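Side-chain contacts in NifU like protein IscU (Streptococcus pyogenes, PDB 1SU0), which probably serves as a scaffold on which iron-sulfur clusters are assembled by IscS and then handed on to other proteins: residues K49-E52 with D53-E56; I80-S83 with K84-L88. One frame throughout, in Å; residues are numbered along the deposited sequence.

Contact 1: K49-E52 with D53-E56; sequences KFDE and DKIE
Asp51 and Lys54 meet in a salt bridge across the turn of a beta hairpin, the connection between strands 43-50 and 55-63 of the antiparallel sheet. The ammonium NZ of Lys54 lies 2.7 Å from OD2 of Asp51 and reaches that oxygen nearly along its C-O axis, the two side chains crossing at a slant. The lysine gets there by a folded route: its CG sits between the backbone N and the carbonyl carbon (chi1 83°), and bends at chi2 and chi4 bring its end back toward Asp51, with CE of Lys54 3.1 Å from OD2 of Asp51.

Glu56 also touches Asp51, its chain crossing that of the aspartate at about a right angle. Here the touch is aliphatic, CG of Glu56 lying 3.4 Å from CB of Asp51, while the two carboxylate planes stand almost perpendicular. Lys49 runs alongside Glu56 in the same direction, its CG swung anti to the backbone N (chi1 -174°) and the next carbons extended, which brings CD to 3.6 Å from OE1 of Glu56. NZ of Lys49 turns off at chi4 and remains 5.1 Å from OE1 of Glu56, too distant for a salt bridge.

Phe50 and Ile55 form the apolar part. They lie side by side, and CE2 of Phe50 approaches CG1 of Ile55 obliquely at 3.5 Å. The carbonyl O of Lys54 sits at the ring edge, near its plane, and also receives a CA-H...O contact from Phe50, 3.2 Å from CA. Farther from the turn, Lys49 pairs through its backbone with Asp57.

The chemistry implies a surface turn tied by one short ionic link, which probably offsets the charge of Asp51, whose OD2 lies 5.7 Å from OE2 of Glu56; any pull of Lys49 on Glu56 would be weak.

Contact 2: I80-S83 with K84-L88; sequences IGKS and KEEAL
Ser83 caps the helix that begins beside it, and its hydroxyl carries the side-chain hydrogen bonding of the contact. OG of Ser83 accepts from the backbone N of Glu86 at 3.1 Å in an almost straight bond, 173° at the hydrogen. A second bond to the same oxygen, from the N of Glu85, is weak, bent to 127°.

Backbone bonding continues the pattern. The carbonyl O of Ser83 accepts from Ala87 N at 2.8 Å, and Leu88 N bonds in turn to the O of Lys84. This is the N-cap arrangement: the residue just before helix 84-97 supplies its side chain to amides that have no preceding turn to bond to. The cap ends the short connection from helix 66-79, in which Gly81 adopts a positive phi.

Most of the remaining contacts are van der Waals. CB of Glu86 packs on CB of Ser83 at 3.7 Å, and the glutamate, CG anti to its carbonyl carbon (chi1 -75°) and extended beyond, reaches back across Lys82 at about a right angle. OE2 of Glu86 comes 3.3 Å from CD of Lys82, touching the aliphatic part of the lysine, whereas the bends at chi2 and chi4 carry NZ to 5.5 Å from that oxygen. OE2 of Glu86 also lies 3.2 Å from the O of Lys82, where two acceptors meet without a hydrogen bond. CB of Ala87 lies 3.2 Å from the O of Ser83 and also touches Leu135 and Ile139 of helix 122-139, against which Lys84 and Leu88 pack through Ile139.

Contact 1 precedes contact 2 along the chain, and helix 66-79 lies between them: the hairpin turn leads into strand 55-63, then that helix, and the 80-83 loop opens helix 84-97. Their centres are nonetheless only 9 Å apart, on the same side of the molecule and within the NifU-like N-terminal domain. They touch directly, CD1 of Ile80 packing 3.2 Å from the O of Glu56, and CB of Ile55 lying 3.6 Å from Gly81 N. The loop leaving helix 66-79 therefore packs against the hairpin end, joining sheet and helices at a surface remote from the zinc site of Cys40, Asp42, Cys65 and Cys127.

Contact 1: K49-E52 with D53-E56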
ATOM      1  N   LYS A  49       7.651   6.944   9.967  1.00 24.75           N
ATOM      2  CA  LYS A  49       8.068   8.112  10.727  1.00 24.81           C
ATOM      3  C   LYS A  49       6.969   9.176  10.682  1.00 24.73           C
ATOM      4  O   LYS A  49       6.402   9.445   9.626  1.00 24.68           O
ATOM      5  CB  LYS A  49       9.361   8.662  10.123  1.00 24.84           C
ATOM      6  CG  LYS A  49      10.000   9.805  10.884  1.00 24.76           C
ATOM      7  CD  LYS A  49      11.325  10.188  10.244  1.00 24.63           C
ATOM      8  CE  LYS A  49      11.904  11.432  10.878  1.00 24.79           C
ATOM      9  NZ  LYS A  49      12.200  11.223  12.321  1.00 24.87           N
ATOM     10  N   PHE A  50       6.660   9.742  11.841  1.00 24.75           N
ATOM     11  CA  PHE A  50       5.800  10.918  11.955  1.00 24.99           C
ATOM     12  C   PHE A  50       6.604  12.020  12.646  1.00 24.98           C
ATOM     13  O   PHE A  50       7.237  11.767  13.674  1.00 25.01           O
ATOM     14  CB  PHE A  50       4.544  10.604  12.779  1.00 24.99           C
ATOM     15  CG  PHE A  50       3.898   9.296  12.426  1.00 25.72           C
ATOM     16  CD1 PHE A  50       4.376   8.102  12.968  1.00 25.60           C
ATOM     17  CD2 PHE A  50       2.817   9.248  11.541  1.00 26.03           C
ATOM     18  CE1 PHE A  50       3.789   6.891  12.642  1.00 25.64           C
ATOM     19  CE2 PHE A  50       2.224   8.029  11.205  1.00 25.64           C
ATOM     20  CZ  PHE A  50       2.708   6.853  11.754  1.00 25.68           C
ATOM     21  N   ASP A  51       6.606  13.222  12.073  1.00 24.92           N
ATOM     22  CA  ASP A  51       7.277  14.369  12.692  1.00 24.94           C
ATOM     23  C   ASP A  51       6.247  15.220  13.417  1.00 24.83           C
ATOM     24  O   ASP A  51       6.468  15.651  14.549  1.00 24.80           O
ATOM     25  CB  ASP A  51       8.071  15.176  11.649  1.00 25.00           C
ATOM     26  CG  ASP A  51       7.420  16.501  11.290  1.00 24.70           C
ATOM     27  OD1 ASP A  51       7.730  17.515  11.947  1.00 24.51           O
ATOM     28  OD2 ASP A  51       6.597  16.623  10.362  1.00 24.56           O
ATOM     29  N   GLU A  52       5.123  15.447  12.745  1.00 24.72           N
ATOM     30  CA  GLU A  52       3.962  16.102  13.325  1.00 24.63           C
ATOM     31  C   GLU A  52       2.920  14.983  13.464  1.00 24.60           C
ATOM     32  O   GLU A  52       3.272  13.827  13.745  1.00 24.29           O
ATOM     33  CB  GLU A  52       3.494  17.233  12.390  1.00 24.50           C
ATOM     34  CG  GLU A  52       2.666  18.326  13.049  1.00 24.43           C
ATOM     35  CD  GLU A  52       3.501  19.442  13.651  1.00 24.24           C
ATOM     36  OE1 GLU A  52       2.902  20.374  14.223  1.00 23.33           O
ATOM     37  OE2 GLU A  52       4.746  19.393  13.559  1.00 24.15           O
ATOM     38  N   ASP A  53       1.647  15.324  13.268  1.00 24.62           N
ATOM     39  CA  ASP A  53       0.602  14.331  13.058  1.00 24.53           C
ATOM     40  C   ASP A  53       0.772  13.684  11.667  1.00 24.43           C
ATOM     41  O   ASP A  53       0.235  12.609  11.404  1.00 24.15           O
ATOM     42  CB  ASP A  53      -0.780  14.999  13.194  1.00 24.47           C
ATOM     43  CG  ASP A  53      -1.878  14.012  13.559  1.00 24.42           C
ATOM     44  OD1 ASP A  53      -3.004  14.165  13.038  1.00 24.27           O
ATOM     45  OD2 ASP A  53      -1.708  13.056  14.352  1.00 23.66           O
ATOM     46  N   LYS A  54       1.525  14.348  10.791  1.00 24.43           N
ATOM     47  CA  LYS A  54       1.772  13.868   9.438  1.00 24.69           C
ATOM     48  C   LYS A  54       2.825  12.759   9.380  1.00 24.66           C
ATOM     49  O   LYS A  54       3.476  12.447  10.375  1.00 24.54           O
ATOM     50  CB  LYS A  54       2.200  15.035   8.538  1.00 24.85           C
ATOM     51  CG  LYS A  54       3.689  15.413   8.615  1.00 25.08           C
ATOM     52  CD  LYS A  54       4.189  15.966   7.285  1.00 25.54           C
ATOM     53  CE  LYS A  54       5.630  16.449   7.375  1.00 25.57           C
ATOM     54  NZ  LYS A  54       5.744  17.766   8.089  1.00 26.42           N
ATOM     55  N   ILE A  55       2.981  12.179   8.194  1.00 24.71           N
ATOM     56  CA  ILE A  55       3.979  11.144   7.947  1.00 24.72           C
ATOM     57  C   ILE A  55       5.215  11.800   7.309  1.00 24.97           C
ATOM     58  O   ILE A  55       5.203  12.169   6.137  1.00 24.92           O
ATOM     59  CB  ILE A  55       3.383  10.006   7.067  1.00 24.54           C
ATOM     60  CG1 ILE A  55       2.343   9.212   7.867  1.00 24.12           C
ATOM     61  CG2 ILE A  55       4.470   9.065   6.552  1.00 24.66           C
ATOM     62  CD1 ILE A  55       1.380   8.399   7.021  1.00 23.07           C
ATOM     63  N   GLU A  56       6.260  11.984   8.116  1.00 25.19           N
ATOM     64  CA  GLU A  56       7.551  12.493   7.644  1.00 25.16           C
ATOM     65  C   GLU A  56       8.088  11.574   6.549  1.00 24.78           C
ATOM     66  O   GLU A  56       8.324  12.010   5.422  1.00 24.47           O
ATOM     67  CB  GLU A  56       8.557  12.574   8.814  1.00 25.43           C
ATOM     68  CG  GLU A  56       9.462  13.811   8.839  1.00 26.06           C
ATOM     69  CD  GLU A  56      10.698  13.707   7.954  1.00 26.93           C
ATOM     70  OE1 GLU A  56      11.070  12.580   7.539  1.00 26.96           O
ATOM     71  OE2 GLU A  56      11.315  14.769   7.686  1.00 27.39           O
TER

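Contact 2: I80-S83 with K84-L88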
ATOM      1  N   ILE A  80       2.505   9.271   1.949  1.00 26.42           N
ATOM      2  CA  ILE A  80       3.654   9.984   2.465  1.00 26.98           C
ATOM      3  C   ILE A  80       3.252  11.438   2.684  1.00 27.42           C
ATOM      4  O   ILE A  80       2.861  12.150   1.752  1.00 27.76           O
ATOM      5  CB  ILE A  80       4.902   9.803   1.521  1.00 26.94           C
ATOM      6  CG1 ILE A  80       6.218  10.104   2.254  1.00 26.46           C
ATOM      7  CG2 ILE A  80       4.781  10.614   0.241  1.00 27.59           C
ATOM      8  CD1 ILE A  80       6.234  11.367   3.039  1.00 26.79           C
ATOM      9  N   GLY A  81       3.312  11.839   3.951  1.00 27.87           N
ATOM     10  CA  GLY A  81       3.056  13.200   4.369  1.00 27.95           C
ATOM     11  C   GLY A  81       1.595  13.512   4.505  1.00 28.20           C
ATOM     12  O   GLY A  81       1.196  14.626   4.152  1.00 29.26           O
ATOM     13  N   LYS A  82       0.800  12.580   5.047  1.00 27.96           N
ATOM     14  CA  LYS A  82      -0.657  12.769   5.078  1.00 27.71           C
ATOM     15  C   LYS A  82      -1.232  13.061   6.464  1.00 27.59           C
ATOM     16  O   LYS A  82      -1.405  14.235   6.798  1.00 28.53           O
ATOM     17  CB  LYS A  82      -1.378  11.591   4.412  1.00 27.66           C
ATOM     18  CG  LYS A  82      -1.239  11.574   2.891  1.00 27.02           C
ATOM     19  CD  LYS A  82      -2.102  12.638   2.229  1.00 26.18           C
ATOM     20  CE  LYS A  82      -2.113  12.502   0.724  1.00 25.36           C
ATOM     21  NZ  LYS A  82      -0.772  12.780   0.172  1.00 25.70           N
ATOM     22  N   SER A  83      -1.537  12.039   7.263  1.00 27.02           N
ATOM     23  CA  SER A  83      -2.237  12.236   8.544  1.00 26.56           C
ATOM     24  C   SER A  83      -2.879  10.935   8.998  1.00 26.10           C
ATOM     25  O   SER A  83      -3.468  10.223   8.189  1.00 25.87           O
ATOM     26  CB  SER A  83      -3.303  13.380   8.442  1.00 26.80           C
ATOM     27  OG  SER A  83      -4.523  13.116   9.117  1.00 26.52           O
ATOM     28  N   LYS A  84      -2.779  10.626  10.290  1.00 25.73           N
ATOM     29  CA  LYS A  84      -3.469   9.460  10.845  1.00 25.64           C
ATOM     30  C   LYS A  84      -4.786   9.278  10.095  1.00 25.21           C
ATOM     31  O   LYS A  84      -5.060   8.205   9.544  1.00 25.17           O
ATOM     32  CB  LYS A  84      -3.724   9.581  12.377  1.00 25.88           C
ATOM     33  CG  LYS A  84      -4.930  10.487  12.861  1.00 26.91           C
ATOM     34  CD  LYS A  84      -5.054  10.479  14.382  1.00 27.62           C
ATOM     35  CE  LYS A  84      -6.341  11.125  14.858  1.00 28.47           C
ATOM     36  NZ  LYS A  84      -6.368  11.342  16.346  1.00 28.05           N
ATOM     37  N   GLU A  85      -5.562  10.359  10.036  1.00 24.37           N
ATOM     38  CA  GLU A  85      -6.901  10.324   9.489  1.00 24.13           C
ATOM     39  C   GLU A  85      -6.924  10.356   7.966  1.00 23.57           C
ATOM     40  O   GLU A  85      -7.694   9.622   7.370  1.00 23.23           O
ATOM     41  CB  GLU A  85      -7.725  11.475  10.040  1.00 24.19           C
ATOM     42  CG  GLU A  85      -8.887  11.032  10.906  1.00 25.00           C
ATOM     43  CD  GLU A  85      -9.942  12.120  11.036  1.00 25.57           C
ATOM     44  OE1 GLU A  85      -9.653  13.133  11.712  1.00 24.77           O
ATOM     45  OE2 GLU A  85     -11.041  11.957  10.449  1.00 25.60           O
ATOM     46  N   GLU A  86      -6.104  11.198   7.343  1.00 23.03           N
ATOM     47  CA  GLU A  86      -6.042  11.243   5.889  1.00 23.38           C
ATOM     48  C   GLU A  86      -5.637   9.881   5.331  1.00 23.18           C
ATOM     49  O   GLU A  86      -6.379   9.270   4.567  1.00 22.65           O
ATOM     50  CB  GLU A  86      -5.058  12.300   5.407  1.00 23.40           C
ATOM     51  CG  GLU A  86      -5.592  13.705   5.548  1.00 26.50           C
ATOM     52  CD  GLU A  86      -4.826  14.717   4.727  1.00 28.69           C
ATOM     53  OE1 GLU A  86      -5.472  15.682   4.282  1.00 29.05           O
ATOM     54  OE2 GLU A  86      -3.594  14.552   4.536  1.00 30.68           O
ATOM     55  N   ALA A  87      -4.449   9.427   5.726  1.00 22.86           N
ATOM     56  CA  ALA A  87      -3.963   8.097   5.390  1.00 22.58           C
ATOM     57  C   ALA A  87      -5.039   7.044   5.614  1.00 22.30           C
ATOM     58  O   ALA A  87      -5.272   6.213   4.759  1.00 22.57           O
ATOM     59  CB  ALA A  87      -2.724   7.778   6.200  1.00 22.16           C
ATOM     60  N   LEU A  88      -5.715   7.102   6.750  1.00 22.27           N
ATOM     61  CA  LEU A  88      -6.720   6.096   7.091  1.00 22.53           C
ATOM     62  C   LEU A  88      -7.935   6.153   6.172  1.00 22.38           C
ATOM     63  O   LEU A  88      -8.594   5.146   5.941  1.00 22.41           O
ATOM     64  CB  LEU A  88      -7.177   6.241   8.552  1.00 22.71           C
ATOM     65  CG  LEU A  88      -6.795   5.104   9.503  1.00 23.70           C
ATOM     66  CD1 LEU A  88      -5.276   4.927   9.629  1.00 23.96           C
ATOM     67  CD2 LEU A  88      -7.424   5.351  10.873  1.00 23.66           C
TER